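Local coordinates for uncharacterized protein (Alicyclobacillus acidocaldarius subsp. acidocaldarius, PDB 3RQB) that is not functionally characterised but, as a double hot-dog protein of the acyl-CoA thioesterase family, probably hydrolyses acyl-CoA thioesters, at residues K50-H55 with A110-R115; H10-A15 with T44-L49. All coordinates share one frame; numbering follows the deposited sequence.

Contact 1 of 2, residues K50-H55 with A110-R115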
ATOM      1  N   LYS B  50       0.641  14.582  -9.756  1.00 44.58           N
ATOM      2  CA  LYS B  50       0.973  15.910 -10.245  1.00 50.18           C
ATOM      3  C   LYS B  50       0.114  16.932  -9.540  1.00 48.59           C
ATOM      4  O   LYS B  50       0.602  17.988  -9.154  1.00 49.90           O
ATOM      5  CB  LYS B  50       0.753  16.018 -11.750  1.00 65.68           C
ATOM      6  CG  LYS B  50       1.652  15.113 -12.560  1.00 80.71           C
ATOM      7  CD  LYS B  50       3.108  15.264 -12.142  1.00 92.20           C
ATOM      8  CE  LYS B  50       3.692  16.600 -12.579  1.00 97.87           C
ATOM      9  NZ  LYS B  50       5.123  16.726 -12.161  1.00101.95           N
ATOM     10  N   ALA B  51      -1.159  16.596  -9.350  1.00 50.16           N
ATOM     11  CA  ALA B  51      -2.112  17.513  -8.733  1.00 51.40           C
ATOM     12  C   ALA B  51      -1.543  18.086  -7.447  1.00 47.82           C
ATOM     13  O   ALA B  51      -1.485  19.302  -7.288  1.00 39.26           O
ATOM     14  CB  ALA B  51      -3.421  16.803  -8.447  1.00 49.58           C
ATOM     15  N   ALA B  52      -1.112  17.204  -6.548  1.00 49.54           N
ATOM     16  CA  ALA B  52      -0.541  17.609  -5.268  1.00 43.42           C
ATOM     17  C   ALA B  52       0.808  18.264  -5.487  1.00 44.65           C
ATOM     18  O   ALA B  52       1.137  19.250  -4.825  1.00 51.89           O
ATOM     19  CB  ALA B  52      -0.397  16.416  -4.335  1.00 40.51           C
HETATM   20  N   MSE B  53       1.593  17.712  -6.407  1.00 39.87           N
HETATM   21  CA  MSE B  53       2.874  18.324  -6.756  1.00 46.48           C
HETATM   22  C   MSE B  53       2.731  19.776  -7.234  1.00 53.26           C
HETATM   23  O   MSE B  53       3.515  20.658  -6.851  1.00 54.61           O
HETATM   24  CB  MSE B  53       3.571  17.503  -7.823  1.00 41.84           C
HETATM   25  CG  MSE B  53       4.088  16.187  -7.336  1.00 42.47           C
HETATM   26 SE   MSE B  53       5.648  15.734  -8.373  0.47 79.54          SE
HETATM   27  CE  MSE B  53       6.872  17.037  -7.569  1.00 44.59           C
ATOM     28  N   SER B  54       1.723  20.010  -8.069  1.00 46.69           N
ATOM     29  CA  SER B  54       1.466  21.327  -8.638  1.00 51.93           C
ATOM     30  C   SER B  54       0.742  22.251  -7.667  1.00 59.08           C
ATOM     31  O   SER B  54       0.576  23.448  -7.930  1.00 57.57           O
ATOM     32  CB  SER B  54       0.639  21.186  -9.904  1.00 51.81           C
ATOM     33  OG  SER B  54       1.095  20.085 -10.662  1.00 61.95           O
ATOM     34  N   HIS B  55       0.300  21.691  -6.549  1.00 57.56           N
ATOM     35  CA  HIS B  55      -0.347  22.491  -5.533  1.00 53.41           C
ATOM     36  C   HIS B  55       0.663  23.477  -4.966  1.00 59.05           C
ATOM     37  O   HIS B  55       1.812  23.115  -4.689  1.00 60.78           O
ATOM     38  CB  HIS B  55      -0.906  21.600  -4.431  1.00 50.12           C
ATOM     39  CG  HIS B  55      -2.020  22.230  -3.660  1.00 51.22           C
ATOM     40  ND1 HIS B  55      -1.814  23.233  -2.735  1.00 55.53           N
ATOM     41  CD2 HIS B  55      -3.355  22.007  -3.685  1.00 45.19           C
ATOM     42  CE1 HIS B  55      -2.974  23.593  -2.214  1.00 53.07           C
ATOM     43  NE2 HIS B  55      -3.923  22.863  -2.774  1.00 52.69           N
ATOM     44  N   ALA B 110      -1.623  11.087  -0.494  1.00 47.57           N
ATOM     45  CA  ALA B 110      -0.194  11.220  -0.723  1.00 43.89           C
ATOM     46  C   ALA B 110       0.522  11.840   0.465  1.00 47.52           C
ATOM     47  O   ALA B 110      -0.044  12.647   1.221  1.00 48.78           O
ATOM     48  CB  ALA B 110       0.079  12.029  -1.993  1.00 30.61           C
ATOM     49  N   VAL B 111       1.783  11.460   0.613  1.00 39.92           N
ATOM     50  CA  VAL B 111       2.609  12.021   1.650  1.00 34.93           C
ATOM     51  C   VAL B 111       3.812  12.681   1.015  1.00 38.25           C
ATOM     52  O   VAL B 111       4.559  12.044   0.287  1.00 32.97           O
ATOM     53  CB  VAL B 111       3.077  10.936   2.610  1.00 29.40           C
ATOM     54  CG1 VAL B 111       3.765  11.565   3.808  1.00 25.07           C
ATOM     55  CG2 VAL B 111       1.885  10.084   3.052  1.00 34.14           C
ATOM     56  N   PHE B 112       3.991  13.967   1.296  1.00 47.94           N
ATOM     57  CA  PHE B 112       5.179  14.701   0.872  1.00 48.30           C
ATOM     58  C   PHE B 112       6.007  15.021   2.088  1.00 45.07           C
ATOM     59  O   PHE B 112       5.473  15.176   3.180  1.00 47.34           O
ATOM     60  CB  PHE B 112       4.800  16.011   0.201  1.00 49.72           C
ATOM     61  CG  PHE B 112       4.312  15.849  -1.191  1.00 55.80           C
ATOM     62  CD1 PHE B 112       3.094  15.242  -1.447  1.00 58.34           C
ATOM     63  CD2 PHE B 112       5.064  16.315  -2.252  1.00 60.83           C
ATOM     64  CE1 PHE B 112       2.633  15.103  -2.739  1.00 56.22           C
ATOM     65  CE2 PHE B 112       4.610  16.176  -3.547  1.00 63.89           C
ATOM     66  CZ  PHE B 112       3.390  15.569  -3.792  1.00 57.44           C
ATOM     67  N   GLY B 113       7.315  15.120   1.905  1.00 42.34           N
ATOM     68  CA  GLY B 113       8.185  15.474   3.005  1.00 44.32           C
ATOM     69  C   GLY B 113       9.568  15.880   2.549  1.00 49.39           C
ATOM     70  O   GLY B 113      10.006  15.530   1.451  1.00 42.88           O
ATOM     71  N   ILE B 114      10.257  16.632   3.399  1.00 56.18           N
ATOM     72  CA  ILE B 114      11.632  17.009   3.138  1.00 51.17           C
ATOM     73  C   ILE B 114      12.541  16.077   3.903  1.00 54.18           C
ATOM     74  O   ILE B 114      12.448  15.973   5.133  1.00 60.65           O
ATOM     75  CB  ILE B 114      11.912  18.442   3.592  1.00 45.69           C
ATOM     76  CG1 ILE B 114      10.917  19.403   2.928  1.00 51.06           C
ATOM     77  CG2 ILE B 114      13.377  18.811   3.295  1.00 37.96           C
ATOM     78  CD1 ILE B 114      10.269  20.394   3.886  1.00 51.51           C
ATOM     79  N   ARG B 115      13.419  15.392   3.178  1.00 55.71           N
ATOM     80  CA  ARG B 115      14.311  14.433   3.822  1.00 63.44           C
ATOM     81  C   ARG B 115      15.801  14.766   3.729  1.00 68.79           C
ATOM     82  O   ARG B 115      16.275  15.410   2.781  1.00 65.54           O
ATOM     83  CB  ARG B 115      14.026  12.995   3.361  1.00 62.33           C
ATOM     84  CG  ARG B 115      13.787  12.846   1.877  1.00 65.68           C
ATOM     85  CD  ARG B 115      12.985  11.587   1.557  1.00 67.39           C
ATOM     86  NE  ARG B 115      13.711  10.345   1.823  1.00 61.07           N
ATOM     87  CZ  ARG B 115      13.542   9.232   1.118  1.00 47.76           C
ATOM     88  NH1 ARG B 115      12.679   9.218   0.112  1.00 36.43           N
ATOM     89  NH2 ARG B 115      14.237   8.141   1.410  1.00 49.50           N
TER
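A52 and M53, late in helix 41-53, lie above F112 on strand 103-113, with helix and strand too far apart for any backbone hydrogen bond between them. The CA atoms of A52 and A110 are 7.8 Å apart and those of M53 and F112 8.8 Å, a separation bridged chiefly by the F112 side chain. Its CB points at the helix, and with CG beside the backbone N (chi1 -77°) the ring reaches out end first. The outer end of the ring then makes the contact: CE1 lies 3.7 Å from A52 CB, which approaches obliquely, while CZ lies 3.7 Å from CG of M53, a selenomethionine, which meets the ring edge in its plane, with CE2 close behind. The M53 chain crosses the phenyl group at about a right angle. Beyond the two segments, the F94 ring meets F112 with planes at about 65°, and P62 adds a further neighbour. An alanine at F112 would remove the whole ring, and the likely result is a gap between helix and strand, with A52 CB and M53 CG losing their partner on the strand. On the helix, K50 O accepts both S54 N and S54 OG, each at 2.6 Å, and neither bond crosses to the strand. With just 132 Å² buried in total, the chemistry is that of a small apolar contact, one of those that seat the end of helix 41-53 on the strands of the N-terminal domain, consistent with a hot-dog fold.

Contact 2 of 2, residues H10-A15 with T44-L49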
ATOM      1  N   HIS B  10       5.998  15.669 -24.779  1.00 69.94           N
ATOM      2  CA  HIS B  10       6.042  14.228 -24.581  1.00 67.35           C
ATOM      3  C   HIS B  10       4.645  13.769 -24.190  1.00 65.10           C
ATOM      4  O   HIS B  10       3.957  14.441 -23.417  1.00 65.20           O
ATOM      5  CB  HIS B  10       7.035  13.854 -23.482  1.00 64.96           C
ATOM      6  CG  HIS B  10       7.218  12.378 -23.316  1.00 68.45           C
ATOM      7  ND1 HIS B  10       8.370  11.721 -23.695  1.00 70.22           N
ATOM      8  CD2 HIS B  10       6.391  11.427 -22.821  1.00 68.56           C
ATOM      9  CE1 HIS B  10       8.246  10.430 -23.437  1.00 63.43           C
ATOM     10  NE2 HIS B  10       7.054  10.226 -22.905  1.00 62.01           N
ATOM     11  N   ALA B  11       4.234  12.624 -24.718  1.00 61.35           N
ATOM     12  CA  ALA B  11       2.890  12.107 -24.480  1.00 63.24           C
ATOM     13  C   ALA B  11       2.541  12.126 -23.006  1.00 63.98           C
ATOM     14  O   ALA B  11       1.485  12.616 -22.614  1.00 63.99           O
ATOM     15  CB  ALA B  11       2.777  10.694 -25.009  1.00 68.51           C
ATOM     16  N   PHE B  12       3.440  11.587 -22.193  1.00 63.15           N
ATOM     17  CA  PHE B  12       3.255  11.550 -20.754  1.00 60.84           C
ATOM     18  C   PHE B  12       2.913  12.928 -20.190  1.00 62.97           C
ATOM     19  O   PHE B  12       1.914  13.089 -19.483  1.00 64.70           O
ATOM     20  CB  PHE B  12       4.523  11.027 -20.082  1.00 60.05           C
ATOM     21  CG  PHE B  12       4.428  10.957 -18.589  1.00 60.33           C
ATOM     22  CD1 PHE B  12       4.643  12.084 -17.813  1.00 60.44           C
ATOM     23  CD2 PHE B  12       4.114   9.767 -17.958  1.00 62.30           C
ATOM     24  CE1 PHE B  12       4.552  12.020 -16.435  1.00 61.56           C
ATOM     25  CE2 PHE B  12       4.022   9.697 -16.577  1.00 64.63           C
ATOM     26  CZ  PHE B  12       4.241  10.823 -15.814  1.00 62.74           C
ATOM     27  N   ASP B  13       3.745  13.917 -20.494  1.00 59.01           N
ATOM     28  CA  ASP B  13       3.489  15.273 -20.025  1.00 61.01           C
ATOM     29  C   ASP B  13       2.178  15.786 -20.612  1.00 54.49           C
ATOM     30  O   ASP B  13       1.531  16.687 -20.066  1.00 45.12           O
ATOM     31  CB  ASP B  13       4.654  16.187 -20.404  1.00 62.99           C
ATOM     32  CG  ASP B  13       5.951  15.742 -19.781  1.00 63.54           C
ATOM     33  OD1 ASP B  13       5.911  15.308 -18.615  1.00 63.42           O
ATOM     34  OD2 ASP B  13       7.003  15.811 -20.447  1.00 64.06           O
ATOM     35  N   ASP B  14       1.792  15.196 -21.734  1.00 55.88           N
ATOM     36  CA  ASP B  14       0.566  15.571 -22.404  1.00 62.46           C
ATOM     37  C   ASP B  14      -0.637  15.005 -21.653  1.00 57.18           C
ATOM     38  O   ASP B  14      -1.614  15.701 -21.416  1.00 58.67           O
ATOM     39  CB  ASP B  14       0.595  15.079 -23.849  1.00 78.13           C
ATOM     40  CG  ASP B  14      -0.181  15.977 -24.787  1.00 93.83           C
ATOM     41  OD1 ASP B  14      -1.259  15.548 -25.255  1.00100.08           O
ATOM     42  OD2 ASP B  14       0.284  17.110 -25.045  1.00 97.45           O
ATOM     43  N   ALA B  15      -0.557  13.741 -21.259  1.00 56.72           N
ATOM     44  CA  ALA B  15      -1.649  13.098 -20.526  1.00 60.39           C
ATOM     45  C   ALA B  15      -1.833  13.690 -19.139  1.00 63.13           C
ATOM     46  O   ALA B  15      -2.958  13.844 -18.657  1.00 67.10           O
ATOM     47  CB  ALA B  15      -1.396  11.614 -20.412  1.00 62.65           C
ATOM     48  N   THR B  44      -3.199   7.306 -14.641  1.00 39.30           N
ATOM     49  CA  THR B  44      -4.199   7.899 -13.778  1.00 41.69           C
ATOM     50  C   THR B  44      -3.568   8.251 -12.443  1.00 46.23           C
ATOM     51  O   THR B  44      -3.899   9.262 -11.831  1.00 54.40           O
ATOM     52  CB  THR B  44      -5.345   6.926 -13.519  1.00 46.46           C
ATOM     53  OG1 THR B  44      -5.911   6.509 -14.767  1.00 54.01           O
ATOM     54  CG2 THR B  44      -6.411   7.590 -12.659  1.00 45.66           C
ATOM     55  N   ALA B  45      -2.657   7.401 -11.993  1.00 46.87           N
ATOM     56  CA  ALA B  45      -1.999   7.594 -10.706  1.00 47.34           C
ATOM     57  C   ALA B  45      -0.957   8.703 -10.785  1.00 41.08           C
ATOM     58  O   ALA B  45      -0.852   9.517  -9.868  1.00 35.37           O
ATOM     59  CB  ALA B  45      -1.370   6.282 -10.215  1.00 45.78           C
ATOM     60  N   ALA B  46      -0.187   8.722 -11.876  1.00 43.47           N
ATOM     61  CA  ALA B  46       0.766   9.799 -12.140  1.00 41.14           C
ATOM     62  C   ALA B  46       0.004  11.117 -12.141  1.00 43.40           C
ATOM     63  O   ALA B  46       0.354  12.061 -11.435  1.00 39.44           O
ATOM     64  CB  ALA B  46       1.455   9.582 -13.470  1.00 36.23           C
ATOM     65  N   THR B  47      -1.069  11.159 -12.918  1.00 47.98           N
ATOM     66  CA  THR B  47      -1.988  12.289 -12.872  1.00 51.49           C
ATOM     67  C   THR B  47      -2.435  12.674 -11.449  1.00 45.54           C
ATOM     68  O   THR B  47      -2.393  13.841 -11.093  1.00 48.77           O
ATOM     69  CB  THR B  47      -3.221  12.019 -13.734  1.00 55.76           C
ATOM     70  OG1 THR B  47      -2.825  11.978 -15.108  1.00 56.73           O
ATOM     71  CG2 THR B  47      -4.237  13.118 -13.536  1.00 57.19           C
HETATM   72  N   MSE B  48      -2.863  11.708 -10.642  1.00 44.51           N
HETATM   73  CA  MSE B  48      -3.264  11.992  -9.263  1.00 49.25           C
HETATM   74  C   MSE B  48      -2.152  12.677  -8.477  1.00 51.23           C
HETATM   75  O   MSE B  48      -2.425  13.487  -7.591  1.00 50.80           O
HETATM   76  CB  MSE B  48      -3.693  10.715  -8.528  1.00 56.60           C
HETATM   77  CG  MSE B  48      -5.044  10.168  -8.966  1.00 62.61           C
HETATM   78 SE   MSE B  48      -6.467  11.502  -8.844  0.75 62.00          SE
HETATM   79  CE  MSE B  48      -7.434  10.767  -7.319  1.00 59.57           C
ATOM     80  N   LEU B  49      -0.902  12.343  -8.798  1.00 49.33           N
ATOM     81  CA  LEU B  49       0.266  12.860  -8.071  1.00 46.19           C
ATOM     82  C   LEU B  49       0.678  14.293  -8.455  1.00 45.49           C
ATOM     83  O   LEU B  49       1.026  15.116  -7.587  1.00 38.30           O
ATOM     84  CB  LEU B  49       1.449  11.908  -8.253  1.00 47.31           C
ATOM     85  CG  LEU B  49       2.756  12.269  -7.545  1.00 45.05           C
ATOM     86  CD1 LEU B  49       2.583  12.259  -6.031  1.00 39.43           C
ATOM     87  CD2 LEU B  49       3.858  11.307  -7.966  1.00 43.46           C
TER
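The short helical turn that brings F12 and A15 up to A46 and T47 is held by a backbone bond from D14 N to H10 O, 2.8 Å long, with H10 at the N-cap position. The two segments share no hydrogen bond: their CA atoms come to 7.7 Å for A15 and T47 and 9.1 Å for F12 and A46. That wider separation is filled by the F12 ring. Its CG stands opposite the backbone N (chi1 180°), which carries the ring across the gap, and the far end arrives at the A46 methyl, with CZ 3.8 Å and CE2 4.0 Å from A46 CB. The approach is oblique to the ring. T47 OG1 lies 4.0 Å from A15 O, too long for a bond; the hydroxyl is instead hydrogen-bonded to I43 O, one turn back in its own helix. A183, A184 and A187 of helix 182-188 also touch F12, and A183 reaches A46 as well, so alanines of two helices pack on the phenyl group. D13 ties the N-terminal turn to R178 by a salt bridge. Helix 41-53, packed against strands 61-69 and 103-113, probably corresponds to the central helix of a hot-dog fold, and helix 11-15 packs on it beside helix 182-188, which belongs to the C-terminal of the two hot-dog domains.

In the fold
From the N terminus, helix 11-15 comes first, and contact 2 closes when the chain, after strands 19-20 and 25-28, enters helix 41-53. Contact 1 opens directly afterwards on the last part of that helix and closes after 54 intervening residues, once strands 61-69, 77-87 and 91-100 have been laid down and strand 103-113 is reached. The two loops therefore follow in series, neither nested nor crossed. Helix 41-53 is common to both, joined to helix 11-15 along its middle and to strand 103-113 at its end. Their centres are 15 Å apart, yet they touch directly, F112 CZ lying 4.1 Å from L49 CD1.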